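Local coordinates for protein alginate lyase, family PL7 (Zobellia galactanivorans, PDB 4BE3) that cleaves alginate, probably by beta-elimination as a polysaccharide lyase of family PL7, working exolytically from the chain ends, at residues A[33-38]-A[50-55]; A[44-49]-A[299-304]; A[3-8]-A[26-31]; A[262-267]-A[275-280]. One frame throughout, in Å; residues are numbered along the deposited sequence.

Contact 1 of 4, residues A[33-38]-A[50-55]; sequences DDFFYV and KTPNSG
Lys-50 N donates to Phe-35 O over 2.9 Å, the one hydrogen bond that ties 33-38 to 50-55. Beside it Phe-35 CA comes within 3.5 Å of Lys-50 O, a CA-H...O contact that adds a second, weaker tie. The aliphatic part of Lys-50 does most of the side-chain touching: with CG anti to the backbone N (chi1 -177°) and the chain extended, CB and CD each lie 3.7 Å from Asp-34 O, and CD passes 3.8 Å from Tyr-37 OH, the two side chains crossing at a slant. Strands 36-41 and 44-52 form a beta hairpin on the border of the seven-stranded antiparallel sheet of this jelly-roll lyase, and the contact lies at its open end. Further along, the edge of the Phe-35 ring meets Pro-52, CE1 to CD at 4.2 Å. Helix 286-291 packs on both of these residues through Tyr-290, whose OH also bonds Asp-34 O. The ammonium of Lys-50 has cation-pi partners in Tyr-290 and Tyr-295; Asp-34 OD1 stays 5.1 Å from Lys-50 NZ, too far for a salt bridge. Thr-66 OG1 in turn bonds Lys-50 O.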
loop_
_atom_site.group_PDB
_atom_site.type_symbol
_atom_site.label_atom_id
_atom_site.label_comp_id
_atom_site.label_asym_id
_atom_site.label_seq_id
_atom_site.Cartn_x
_atom_site.Cartn_y
_atom_site.Cartn_z
ATOM N N ASP A 33 3.750 30.128 -8.809
ATOM C CA ASP A 33 3.273 31.319 -8.159
ATOM C C ASP A 33 1.718 31.369 -8.193
ATOM O O ASP A 33 1.066 30.968 -9.214
ATOM C CB ASP A 33 3.683 32.572 -8.975
ATOM C CG ASP A 33 5.189 32.866 -8.880
ATOM O OD1 ASP A 33 5.907 32.290 -8.102
ATOM O OD2 ASP A 33 5.585 33.790 -9.591
ATOM N N ASP A 34 1.180 31.895 -7.095
ATOM C CA ASP A 34 -0.327 31.992 -6.918
ATOM C C ASP A 34 -1.063 30.673 -6.758
ATOM O O ASP A 34 -2.309 30.749 -6.704
ATOM C CB ASP A 34 -0.984 32.674 -8.112
ATOM C CG ASP A 34 -0.665 34.159 -8.186
ATOM O OD1 ASP A 34 -0.074 34.749 -7.196
ATOM O OD2 ASP A 34 -1.001 34.678 -9.285
ATOM N N PHE A 35 -0.392 29.511 -6.754
ATOM C CA PHE A 35 -1.131 28.243 -6.549
ATOM C C PHE A 35 -0.433 27.422 -5.511
ATOM O O PHE A 35 -1.061 26.893 -4.624
ATOM C CB PHE A 35 -1.224 27.431 -7.832
ATOM C CG PHE A 35 -2.045 28.171 -8.907
ATOM C CD1 PHE A 35 -3.423 28.221 -8.835
ATOM C CD2 PHE A 35 -1.388 28.811 -9.954
ATOM C CE1 PHE A 35 -4.154 28.936 -9.825
ATOM C CE2 PHE A 35 -2.108 29.526 -10.930
ATOM C CZ PHE A 35 -3.470 29.590 -10.863
ATOM N N PHE A 36 0.894 27.205 -5.689
ATOM C CA PHE A 36 1.516 26.097 -4.901
ATOM C C PHE A 36 2.925 26.542 -4.636
ATOM O O PHE A 36 3.740 26.601 -5.605
ATOM C CB PHE A 36 1.549 24.796 -5.678
ATOM C CG PHE A 36 2.286 23.635 -4.949
ATOM C CD1 PHE A 36 1.915 23.180 -3.641
ATOM C CD2 PHE A 36 3.393 23.031 -5.601
ATOM C CE1 PHE A 36 2.606 22.094 -3.052
ATOM C CE2 PHE A 36 4.060 21.951 -5.011
ATOM C CZ PHE A 36 3.721 21.551 -3.748
ATOM N N TYR A 37 3.184 27.018 -3.430
ATOM C CA TYR A 37 4.475 27.756 -3.215
ATOM C C TYR A 37 4.720 27.810 -1.735
ATOM O O TYR A 37 3.922 27.377 -0.947
ATOM C CB TYR A 37 4.503 29.185 -3.748
ATOM C CG TYR A 37 3.318 30.040 -3.287
ATOM C CD1 TYR A 37 2.122 30.023 -4.048
ATOM C CD2 TYR A 37 3.389 30.831 -2.143
ATOM C CE1 TYR A 37 1.027 30.836 -3.647
ATOM C CE2 TYR A 37 2.320 31.648 -1.764
ATOM C CZ TYR A 37 1.164 31.631 -2.507
ATOM O OH TYR A 37 0.084 32.447 -2.073
ATOM N N VAL A 38 5.868 28.316 -1.345
ATOM C CA VAL A 38 6.259 28.328 0.089
ATOM C C VAL A 38 6.107 29.759 0.570
ATOM O O VAL A 38 6.444 30.708 -0.182
ATOM C CB VAL A 38 7.757 27.913 0.315
ATOM C CG1 VAL A 38 8.100 28.154 1.783
ATOM C CG2 VAL A 38 7.874 26.399 -0.056
ATOM N N LYS A 50 -3.271 27.591 -2.946
ATOM C CA LYS A 50 -4.196 28.714 -3.130
ATOM C C LYS A 50 -4.951 28.384 -4.403
ATOM O O LYS A 50 -4.368 27.835 -5.388
ATOM C CB LYS A 50 -3.390 29.952 -3.230
ATOM C CG LYS A 50 -4.313 31.247 -3.355
ATOM C CD LYS A 50 -3.408 32.481 -3.567
ATOM C CE LYS A 50 -4.342 33.708 -3.501
ATOM N NZ LYS A 50 -3.533 34.968 -3.483
ATOM N N THR A 51 -6.265 28.613 -4.392
ATOM C CA THR A 51 -7.030 28.298 -5.600
ATOM C C THR A 51 -8.258 29.242 -5.706
ATOM O O THR A 51 -8.893 29.528 -4.692
ATOM C CB THR A 51 -7.499 26.818 -5.551
ATOM O OG1 THR A 51 -8.277 26.488 -6.695
ATOM C CG2 THR A 51 -8.435 26.528 -4.291
ATOM N N PRO A 52 -8.640 29.588 -6.911
ATOM C CA PRO A 52 -9.814 30.511 -6.979
ATOM C C PRO A 52 -11.099 29.702 -6.886
ATOM O O PRO A 52 -11.073 28.442 -6.888
ATOM C CB PRO A 52 -9.645 31.087 -8.458
ATOM C CG PRO A 52 -9.095 29.852 -9.220
ATOM C CD PRO A 52 -8.083 29.313 -8.250
ATOM N N ASN A 53 -12.243 30.423 -6.843
ATOM C CA ASN A 53 -13.494 29.734 -6.844
ATOM C C ASN A 53 -13.831 29.069 -8.204
ATOM O O ASN A 53 -14.477 28.041 -8.261
ATOM C CB ASN A 53 -14.591 30.877 -6.599
ATOM C CG ASN A 53 -14.676 31.342 -5.128
ATOM O OD1 ASN A 53 -13.978 30.837 -4.225
ATOM N ND2 ASN A 53 -15.586 32.383 -4.906
ATOM N N SER A 54 -13.314 29.689 -9.308
ATOM C CA SER A 54 -13.575 29.113 -10.584
ATOM C C SER A 54 -12.262 29.166 -11.420
ATOM O O SER A 54 -11.820 30.241 -11.813
ATOM C CB SER A 54 -14.764 29.890 -11.239
ATOM O OG SER A 54 -14.869 29.471 -12.576
ATOM N N GLY A 55 -11.523 28.032 -11.470
ATOM C CA GLY A 55 -10.275 28.005 -12.376
ATOM C C GLY A 55 -10.579 26.873 -13.351
ATOM O O GLY A 55 -11.699 26.801 -13.895
#

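Contact 2 of 4, residues A[44-49]-A[299-304]; sequences TDWVVF and WFKEAT
Val-47 and Phe-300 form an antiparallel hydrogen-bonded pair, Val-47 N reaching Phe-300 O at 2.9 Å and Phe-300 N reaching Val-47 O at 2.8 Å, while Val-48 and Trp-299 make the neighbouring non-hydrogen-bonded pair. The two strands, 44-52 and 295-306, are adjacent in the seven-stranded antiparallel sheet of the PL7 beta jelly roll, and join an early part of the chain to its end. Trp-46 is gripped on both faces of its indole. Over one lies Trp-299, whose CE3 comes 3.5 Å from Trp-46 CG, the rings oblique at 46°; over the other runs the aliphatic chain of Lys-301, with CB 3.9 Å from the centroid of the Trp-46 six-membered ring in a CH-pi contact. Lys-301 CG stands between backbone N and carbonyl carbon (chi1 65°), which lays the extended chain alongside the indole, and NZ goes on to a salt bridge with Glu-186. Trp-299 is met in turn by Val-48, CG2 sitting 3.6 Å from the centroid of its five-membered ring, over the face, while NE1 bonds Glu-297 OE2. Phe-49 and Phe-300, together with Val-47, belong to the other face of the sheet, where Leu-258 of strand 254-258 packs against both phenylalanines. Their planes stand 82° apart in an oblique pairing. At the corner by Lys-301, one water donates to Asp-45 O and to Lys-301 O. Between the two phenylalanine rings, Phe-49 CE1 comes 3.4 Å from Phe-300 CD1.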
loop_
_atom_site.group_PDB
_atom_site.type_symbol
_atom_site.label_atom_id
_atom_site.label_comp_id
_atom_site.label_asym_id
_atom_site.label_seq_id
_atom_site.Cartn_x
_atom_site.Cartn_y
_atom_site.Cartn_z
ATOM N N THR A 44 8.625 30.026 10.915
ATOM C CA THR A 44 8.147 28.802 10.217
ATOM C C THR A 44 7.944 29.028 8.705
ATOM O O THR A 44 7.476 30.055 8.275
ATOM C CB THR A 44 6.771 28.387 10.807
ATOM O OG1 THR A 44 6.901 28.369 12.212
ATOM C CG2 THR A 44 6.237 26.975 10.328
ATOM N N ASP A 45 8.284 28.005 7.917
ATOM C CA ASP A 45 7.976 28.008 6.491
ATOM C C ASP A 45 6.659 27.166 6.292
ATOM O O ASP A 45 6.500 26.140 6.981
ATOM C CB ASP A 45 9.103 27.341 5.776
ATOM C CG ASP A 45 10.397 28.250 5.815
ATOM O OD1 ASP A 45 10.259 29.451 5.543
ATOM O OD2 ASP A 45 11.454 27.717 6.105
ATOM N N TRP A 46 5.837 27.543 5.309
ATOM C CA TRP A 46 4.546 26.844 5.112
ATOM C C TRP A 46 4.415 26.570 3.638
ATOM O O TRP A 46 4.843 27.377 2.823
ATOM C CB TRP A 46 3.352 27.847 5.534
ATOM C CG TRP A 46 3.355 28.210 6.970
ATOM C CD1 TRP A 46 4.065 29.245 7.603
ATOM C CD2 TRP A 46 2.568 27.575 8.038
ATOM N NE1 TRP A 46 3.856 29.202 8.983
ATOM C CE2 TRP A 46 2.946 28.258 9.300
ATOM C CE3 TRP A 46 1.605 26.565 8.066
ATOM C CZ2 TRP A 46 2.403 27.890 10.541
ATOM C CZ3 TRP A 46 1.046 26.197 9.317
ATOM C CH2 TRP A 46 1.421 26.869 10.513
ATOM N N VAL A 47 3.768 25.462 3.291
ATOM C CA VAL A 47 3.466 25.178 1.966
ATOM C C VAL A 47 2.046 25.767 1.730
ATOM O O VAL A 47 1.116 25.376 2.518
ATOM C CB VAL A 47 3.373 23.663 1.771
ATOM C CG1 VAL A 47 2.940 23.392 0.356
ATOM C CG2 VAL A 47 4.769 23.002 2.120
ATOM N N VAL A 48 1.924 26.636 0.732
ATOM C CA VAL A 48 0.659 27.305 0.509
ATOM C C VAL A 48 -0.031 26.602 -0.592
ATOM O O VAL A 48 0.579 26.398 -1.648
ATOM C CB VAL A 48 0.882 28.775 0.121
ATOM C CG1 VAL A 48 -0.436 29.529 -0.240
ATOM C CG2 VAL A 48 1.561 29.574 1.232
ATOM N N PHE A 49 -1.368 26.347 -0.470
ATOM C CA PHE A 49 -2.116 25.927 -1.570
ATOM C C PHE A 49 -3.202 27.022 -1.751
ATOM O O PHE A 49 -3.952 27.328 -0.731
ATOM C CB PHE A 49 -2.897 24.640 -1.206
ATOM C CG PHE A 49 -1.945 23.448 -0.968
ATOM C CD1 PHE A 49 -1.317 23.296 0.266
ATOM C CD2 PHE A 49 -1.721 22.523 -2.016
ATOM C CE1 PHE A 49 -0.360 22.229 0.480
ATOM C CE2 PHE A 49 -0.839 21.438 -1.812
ATOM C CZ PHE A 49 -0.203 21.292 -0.557
ATOM N N TRP A 299 -2.523 26.793 4.429
ATOM C CA TRP A 299 -1.074 26.643 4.599
ATOM C C TRP A 299 -0.784 25.454 5.410
ATOM O O TRP A 299 -1.448 25.211 6.408
ATOM C CB TRP A 299 -0.569 27.839 5.352
ATOM C CG TRP A 299 -0.587 29.131 4.625
ATOM C CD1 TRP A 299 -1.281 29.527 3.428
ATOM C CD2 TRP A 299 0.116 30.293 5.050
ATOM N NE1 TRP A 299 -1.002 30.847 3.155
ATOM C CE2 TRP A 299 -0.187 31.354 4.105
ATOM C CE3 TRP A 299 0.957 30.566 6.162
ATOM C CZ2 TRP A 299 0.367 32.662 4.229
ATOM C CZ3 TRP A 299 1.509 31.885 6.277
ATOM C CH2 TRP A 299 1.175 32.902 5.363
ATOM N N PHE A 300 0.184 24.626 5.011
ATOM C CA PHE A 300 0.444 23.444 5.789
ATOM C C PHE A 300 1.837 23.511 6.284
ATOM O O PHE A 300 2.770 23.917 5.498
ATOM C CB PHE A 300 0.369 22.183 4.890
ATOM C CG PHE A 300 -1.049 21.778 4.545
ATOM C CD1 PHE A 300 -1.739 22.501 3.579
ATOM C CD2 PHE A 300 -1.602 20.689 5.250
ATOM C CE1 PHE A 300 -3.026 22.105 3.238
ATOM C CE2 PHE A 300 -2.956 20.320 4.903
ATOM C CZ PHE A 300 -3.626 21.094 3.971
ATOM N N LYS A 301 2.053 23.098 7.506
ATOM C CA LYS A 301 3.504 23.027 7.871
ATOM C C LYS A 301 3.944 21.566 8.031
ATOM O O LYS A 301 5.127 21.254 8.220
ATOM C CB LYS A 301 3.755 23.802 9.139
ATOM C CG LYS A 301 3.110 23.254 10.321
ATOM C CD LYS A 301 3.794 24.098 11.361
ATOM C CE LYS A 301 3.839 23.455 12.704
ATOM N NZ LYS A 301 3.911 24.589 13.686
ATOM N N GLU A 302 3.011 20.656 8.037
ATOM C CA GLU A 302 3.439 19.241 8.101
ATOM C C GLU A 302 2.406 18.476 7.297
ATOM O O GLU A 302 1.151 18.816 7.331
ATOM C CB GLU A 302 3.381 18.773 9.529
ATOM C CG GLU A 302 3.286 17.204 9.466
ATOM C CD GLU A 302 3.704 16.403 10.725
ATOM O OE1 GLU A 302 3.431 16.855 11.831
ATOM O OE2 GLU A 302 4.281 15.247 10.600
ATOM N N ALA A 303 2.857 17.511 6.462
ATOM C CA ALA A 303 1.937 16.607 5.694
ATOM C C ALA A 303 2.768 15.306 5.645
ATOM O O ALA A 303 3.819 15.251 4.941
ATOM C CB ALA A 303 1.701 17.150 4.313
ATOM N N THR A 304 2.333 14.271 6.335
ATOM C CA THR A 304 3.092 12.999 6.387
ATOM C C THR A 304 2.192 11.871 6.036
ATOM O O THR A 304 1.150 11.723 6.712
ATOM C CB THR A 304 3.597 12.828 7.852
ATOM O OG1 THR A 304 4.430 13.995 8.038
ATOM C CG2 THR A 304 4.527 11.584 8.061
HETATM O O HOH W 1 7.372 23.595 7.969
#

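Contact 3 of 4, residues A[3-8]-A[26-31]; sequences YPSELI and DLVNYA
Tyr-3 holds CG opposite its carbonyl carbon (chi1 -74°), which lays its ring against the backbone of Asn-29, while Ser-5 puts OG between its backbone N and carbonyl carbon (chi1 47°), facing Asn-29 N. The ring takes the Asn-29 peptide on one face, CD1 lying 3.3 Å from Asn-29 C, and Asn-29 CB stands over the same ring in a CH-pi contact, 4.2 Å from the centroid. Ala-31 N meets the ring at its edge, and Ala-31 CB is 3.9 Å from CD1 of Tyr-3. Ser-5 OG accepts from Asn-29 N at 2.9 Å, a nearly straight bond (163°). Water extends the join: one molecule accepts from Ser-5 N and Tyr-30 N and donates to Leu-27 O, and another donates to Asn-29 OD1 and lies close to Ser-5 OG. Replacing Tyr-3 with an alanine would probably uncover the Asn-29 peptide and take from Ala-31 CB its aromatic neighbour. These two irregular segments pin the N-terminal arm to the loop between strands 23-24 and 36-41. Pro-4 reaches beyond them to Phe-36, Val-38 and Val-47 of the sheet. With a single direct hydrogen bond, the join relies on one ring face and on bridging waters that satisfy backbone groups where no regular strand pairing does so.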
loop_
_atom_site.group_PDB
_atom_site.type_symbol
_atom_site.label_atom_id
_atom_site.label_comp_id
_atom_site.label_asym_id
_atom_site.label_seq_id
_atom_site.Cartn_x
_atom_site.Cartn_y
_atom_site.Cartn_z
ATOM N N TYR A 3 11.241 25.596 -2.371
ATOM C CA TYR A 3 10.202 24.814 -3.004
ATOM C C TYR A 3 9.495 24.069 -1.816
ATOM O O TYR A 3 10.089 23.734 -0.829
ATOM C CB TYR A 3 10.839 23.781 -3.961
ATOM C CG TYR A 3 11.349 24.452 -5.223
ATOM C CD1 TYR A 3 10.412 24.801 -6.202
ATOM C CD2 TYR A 3 12.725 24.809 -5.367
ATOM C CE1 TYR A 3 10.840 25.462 -7.345
ATOM C CE2 TYR A 3 13.173 25.459 -6.511
ATOM C CZ TYR A 3 12.222 25.767 -7.504
ATOM O OH TYR A 3 12.517 26.449 -8.688
ATOM N N PRO A 4 8.221 23.802 -1.999
ATOM C CA PRO A 4 7.466 22.982 -1.042
ATOM C C PRO A 4 8.193 21.681 -0.741
ATOM O O PRO A 4 8.115 21.195 0.460
ATOM C CB PRO A 4 6.192 22.700 -1.836
ATOM C CG PRO A 4 5.981 24.024 -2.584
ATOM C CD PRO A 4 7.379 24.297 -3.132
ATOM N N SER A 5 8.984 21.092 -1.725
ATOM C CA SER A 5 9.604 19.799 -1.441
ATOM C C SER A 5 10.642 19.971 -0.339
ATOM O O SER A 5 10.996 18.968 0.262
ATOM C CB SER A 5 10.292 19.198 -2.671
ATOM O OG SER A 5 11.103 20.220 -3.325
ATOM N N GLU A 6 11.102 21.200 -0.114
ATOM C CA GLU A 6 12.082 21.365 0.973
ATOM C C GLU A 6 11.433 21.234 2.337
ATOM O O GLU A 6 12.124 21.109 3.323
ATOM C CB GLU A 6 12.733 22.728 0.901
ATOM C CG GLU A 6 13.583 22.872 -0.406
ATOM C CD GLU A 6 14.221 24.242 -0.588
ATOM O OE1 GLU A 6 14.918 24.727 0.350
ATOM O OE2 GLU A 6 13.977 24.863 -1.692
ATOM N N LEU A 7 10.072 21.374 2.357
ATOM C CA LEU A 7 9.289 21.259 3.679
ATOM C C LEU A 7 8.570 19.938 3.851
ATOM O O LEU A 7 8.176 19.624 4.904
ATOM C CB LEU A 7 8.260 22.404 3.712
ATOM C CG LEU A 7 8.740 23.817 3.585
ATOM C CD1 LEU A 7 7.650 24.948 3.600
ATOM C CD2 LEU A 7 9.834 24.029 4.608
ATOM N N ILE A 8 8.449 19.149 2.798
ATOM C CA ILE A 8 7.725 17.907 2.816
ATOM C C ILE A 8 8.637 16.834 2.192
ATOM O O ILE A 8 8.693 16.627 0.972
ATOM C CB ILE A 8 6.423 18.024 1.964
ATOM C CG1 ILE A 8 5.513 19.136 2.561
ATOM C CG2 ILE A 8 5.627 16.658 1.938
ATOM C CD1 ILE A 8 4.273 19.282 1.659
ATOM N N ASP A 26 5.780 15.063 -10.900
ATOM C CA ASP A 26 7.102 15.128 -10.175
ATOM C C ASP A 26 7.216 16.424 -9.452
ATOM O O ASP A 26 7.399 17.485 -10.058
ATOM C CB ASP A 26 8.397 15.061 -11.081
ATOM C CG ASP A 26 9.736 15.115 -10.236
ATOM O OD1 ASP A 26 9.789 14.924 -8.947
ATOM O OD2 ASP A 26 10.797 15.313 -10.907
ATOM N N LEU A 27 7.081 16.387 -8.127
ATOM C CA LEU A 27 6.873 17.691 -7.395
ATOM C C LEU A 27 8.060 18.094 -6.667
ATOM O O LEU A 27 8.139 19.117 -5.999
ATOM C CB LEU A 27 5.629 17.561 -6.359
ATOM C CG LEU A 27 4.292 17.320 -7.054
ATOM C CD1 LEU A 27 3.264 17.177 -5.895
ATOM C CD2 LEU A 27 3.992 18.447 -8.007
ATOM N N VAL A 28 9.132 17.289 -6.829
ATOM C CA VAL A 28 10.393 17.781 -6.255
ATOM C C VAL A 28 10.888 19.025 -6.976
ATOM O O VAL A 28 10.960 19.035 -8.324
ATOM C CB VAL A 28 11.479 16.656 -6.220
ATOM C CG1 VAL A 28 12.828 17.260 -5.795
ATOM C CG2 VAL A 28 11.106 15.593 -5.157
ATOM N N ASN A 29 11.270 20.070 -6.198
ATOM C CA ASN A 29 11.636 21.363 -6.786
ATOM C C ASN A 29 10.628 21.877 -7.783
ATOM O O ASN A 29 10.987 22.246 -8.928
ATOM C CB ASN A 29 13.016 21.280 -7.425
ATOM C CG ASN A 29 14.062 20.928 -6.389
ATOM O OD1 ASN A 29 13.912 21.354 -5.213
ATOM N ND2 ASN A 29 15.100 20.113 -6.761
ATOM N N TYR A 30 9.344 21.930 -7.365
ATOM C CA TYR A 30 8.297 22.465 -8.245
ATOM C C TYR A 30 7.500 23.444 -7.504
ATOM O O TYR A 30 7.132 23.140 -6.357
ATOM C CB TYR A 30 7.440 21.338 -8.692
ATOM C CG TYR A 30 6.281 21.862 -9.554
ATOM C CD1 TYR A 30 6.488 22.221 -10.853
ATOM C CD2 TYR A 30 4.985 22.047 -8.977
ATOM C CE1 TYR A 30 5.450 22.721 -11.684
ATOM C CE2 TYR A 30 3.949 22.471 -9.784
ATOM C CZ TYR A 30 4.191 22.821 -11.119
ATOM O OH TYR A 30 3.163 23.301 -11.882
ATOM N N ALA A 31 7.234 24.611 -8.101
ATOM C CA ALA A 31 6.289 25.561 -7.450
ATOM C C ALA A 31 5.608 26.258 -8.591
ATOM O O ALA A 31 6.104 26.234 -9.754
ATOM C CB ALA A 31 7.017 26.588 -6.534
HETATM O O HOH W 2 8.184 21.342 -4.542
HETATM O O HOH W 3 13.522 20.048 -2.703
#

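Contact 4 of 4, residues A[262-267]-A[275-280]; sequences NQTNGK and WSTGAD
An Asx turn at Asn-265 forms the heart of a closed loop between strand 260-262 and helix 286-291 of the jelly roll, where 262-267 and 275-280 are laced together without regular strand pairing. Asn-265 OD1 accepts from Lys-267 N, which makes the turn, and from Thr-277 N at 3.1 Å, the two donors arriving from opposite faces of the amide plane. Its ND2 gives a hydrogen to Trp-275 O over 2.9 Å, nearly within both the amide and the carbonyl plane, and also bonds Asn-63 OD1. CG sits between backbone N and carbonyl carbon (chi1 52°), a position that turns the amide onto the 275-277 backbone. A leucine in place of Asn-265 would probably leave Thr-277 N, Lys-267 N and Trp-275 O without these partners and so weaken the closure of the loop. The backbone of the same residue adds two more bonds: Asn-265 N to Thr-277 OG1 at 2.7 Å, and Ala-279 N to Asn-265 O at 3.0 Å. Gly-278, with positive phi, turns the chain between them, and its N makes a weak bond to Lys-267 O. Thr-264 OG1 is engaged by Tyr-103 N, and the methyl of this threonine lies against 275-280. A water donates to both Gln-263 O, at 2.8 Å, and Trp-275 O, at 2.7 Å.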
loop_
_atom_site.group_PDB
_atom_site.type_symbol
_atom_site.label_atom_id
_atom_site.label_comp_id
_atom_site.label_asym_id
_atom_site.label_seq_id
_atom_site.Cartn_x
_atom_site.Cartn_y
_atom_site.Cartn_z
ATOM N N ASN A 262 -11.411 23.814 -3.195
ATOM C CA ASN A 262 -12.375 24.946 -2.899
ATOM C C ASN A 262 -13.761 24.443 -3.076
ATOM O O ASN A 262 -14.054 23.970 -4.144
ATOM C CB ASN A 262 -12.107 26.030 -3.879
ATOM C CG ASN A 262 -12.721 27.380 -3.405
ATOM O OD1 ASN A 262 -13.514 27.366 -2.448
ATOM N ND2 ASN A 262 -12.324 28.460 -4.019
ATOM N N GLN A 263 -14.663 24.552 -2.059
ATOM C CA GLN A 263 -16.002 24.074 -2.369
ATOM C C GLN A 263 -16.902 25.275 -2.683
ATOM O O GLN A 263 -18.088 25.058 -2.918
ATOM C CB GLN A 263 -16.615 23.517 -1.081
ATOM C CG GLN A 263 -15.685 22.419 -0.489
ATOM C CD GLN A 263 -15.618 21.210 -1.415
ATOM O OE1 GLN A 263 -14.492 20.943 -2.045
ATOM N NE2 GLN A 263 -16.650 20.468 -1.538
ATOM N N THR A 264 -16.333 26.460 -2.817
ATOM C CA THR A 264 -17.232 27.551 -3.281
ATOM C C THR A 264 -16.984 27.784 -4.798
ATOM O O THR A 264 -15.878 28.026 -5.252
ATOM C CB THR A 264 -16.820 28.875 -2.528
ATOM O OG1 THR A 264 -17.002 28.708 -1.131
ATOM C CG2 THR A 264 -17.885 30.005 -2.934
ATOM N N ASN A 265 -18.028 27.569 -5.555
ATOM C CA ASN A 265 -18.001 27.753 -7.027
ATOM C C ASN A 265 -18.991 28.814 -7.434
ATOM O O ASN A 265 -19.665 29.440 -6.590
ATOM C CB ASN A 265 -18.348 26.418 -7.684
ATOM C CG ASN A 265 -19.639 25.860 -7.120
ATOM O OD1 ASN A 265 -20.690 26.464 -7.359
ATOM N ND2 ASN A 265 -19.584 24.676 -6.388
ATOM N N GLY A 266 -19.116 28.996 -8.753
ATOM C CA GLY A 266 -20.066 30.017 -9.226
ATOM C C GLY A 266 -21.290 29.401 -9.843
ATOM O O GLY A 266 -22.083 30.145 -10.469
ATOM N N LYS A 267 -21.571 28.126 -9.564
ATOM C CA LYS A 267 -22.770 27.500 -10.101
ATOM C C LYS A 267 -24.031 28.037 -9.445
ATOM O O LYS A 267 -24.031 28.445 -8.282
ATOM C CB LYS A 267 -22.673 25.969 -9.987
ATOM C CG LYS A 267 -21.423 25.479 -10.822
ATOM C CD LYS A 267 -21.351 23.967 -10.641
ATOM C CE LYS A 267 -22.201 23.285 -11.729
ATOM N NZ LYS A 267 -22.403 21.873 -11.231
ATOM N N TRP A 275 -24.592 22.022 -3.034
ATOM C CA TRP A 275 -23.172 22.177 -3.510
ATOM C C TRP A 275 -22.944 23.308 -4.518
ATOM O O TRP A 275 -21.781 23.580 -4.772
ATOM C CB TRP A 275 -22.756 20.845 -4.266
ATOM C CG TRP A 275 -22.789 19.680 -3.340
ATOM C CD1 TRP A 275 -23.763 18.690 -3.207
ATOM C CD2 TRP A 275 -21.735 19.310 -2.361
ATOM N NE1 TRP A 275 -23.378 17.769 -2.244
ATOM C CE2 TRP A 275 -22.210 18.122 -1.685
ATOM C CE3 TRP A 275 -20.535 19.905 -1.962
ATOM C CZ2 TRP A 275 -21.440 17.496 -0.662
ATOM C CZ3 TRP A 275 -19.736 19.263 -0.959
ATOM C CH2 TRP A 275 -20.171 18.095 -0.336
ATOM N N SER A 276 -24.002 23.907 -5.135
ATOM C CA SER A 276 -23.766 25.000 -6.122
ATOM C C SER A 276 -23.967 26.307 -5.376
ATOM O O SER A 276 -25.059 26.605 -4.985
ATOM C CB SER A 276 -24.776 24.887 -7.339
ATOM O OG SER A 276 -24.383 23.606 -7.963
ATOM N N THR A 277 -22.848 27.019 -5.158
ATOM C CA THR A 277 -22.852 28.068 -4.159
ATOM C C THR A 277 -23.077 29.499 -4.695
ATOM O O THR A 277 -23.232 30.408 -3.909
ATOM C CB THR A 277 -21.506 28.045 -3.444
ATOM O OG1 THR A 277 -20.432 28.005 -4.431
ATOM C CG2 THR A 277 -21.366 26.699 -2.697
ATOM N N GLY A 278 -23.052 29.671 -6.017
ATOM C CA GLY A 278 -23.464 30.991 -6.595
ATOM C C GLY A 278 -22.571 32.132 -6.106
ATOM O O GLY A 278 -23.063 33.223 -5.904
ATOM N N ALA A 279 -21.269 31.906 -5.950
ATOM C CA ALA A 279 -20.363 32.932 -5.485
ATOM C C ALA A 279 -19.916 33.801 -6.668
ATOM O O ALA A 279 -20.190 33.472 -7.853
ATOM C CB ALA A 279 -19.096 32.236 -4.961
ATOM N N ASP A 280 -19.235 34.885 -6.337
ATOM C CA ASP A 280 -18.723 35.782 -7.376
ATOM C C ASP A 280 -17.466 35.134 -7.963
ATOM O O ASP A 280 -16.566 34.799 -7.161
ATOM C CB ASP A 280 -18.280 37.099 -6.675
ATOM C CG ASP A 280 -19.507 37.931 -6.216
ATOM O OD1 ASP A 280 -20.638 37.713 -6.725
ATOM O OD2 ASP A 280 -19.285 38.667 -5.266
HETATM O O HOH W 4 -19.406 22.744 -3.742
HETATM O O HOH W 5 -22.363 21.742 -7.876
HETATM O O HOH W 6 -25.434 22.729 -10.233
#

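How the contacts relate
Contacts 1 and 2 share strand 44-52, which pairs with 36-41 at one edge and with 295-306 at the other; Tyr-37 O lies 2.7 Å from Val-48 N, probably a hydrogen bond. Contact 3 lies against this hairpin, Phe-36 CZ being 3.3 Å from Pro-4 CB, and against contact 2 through Leu-7. Contact 4 is joined to contact 1 by Asn-53 OD1 and Asn-262 ND2, 2.9 Å apart, but lies about 26 Å from contact 2 and 30 Å from contact 3, centre to centre. The bound meso-tartaric acid lies about 10, 11, 12 and 13 Å from the side chains of Gln-263, Leu-27, Phe-49 and Phe-35, in that order, so none touches it.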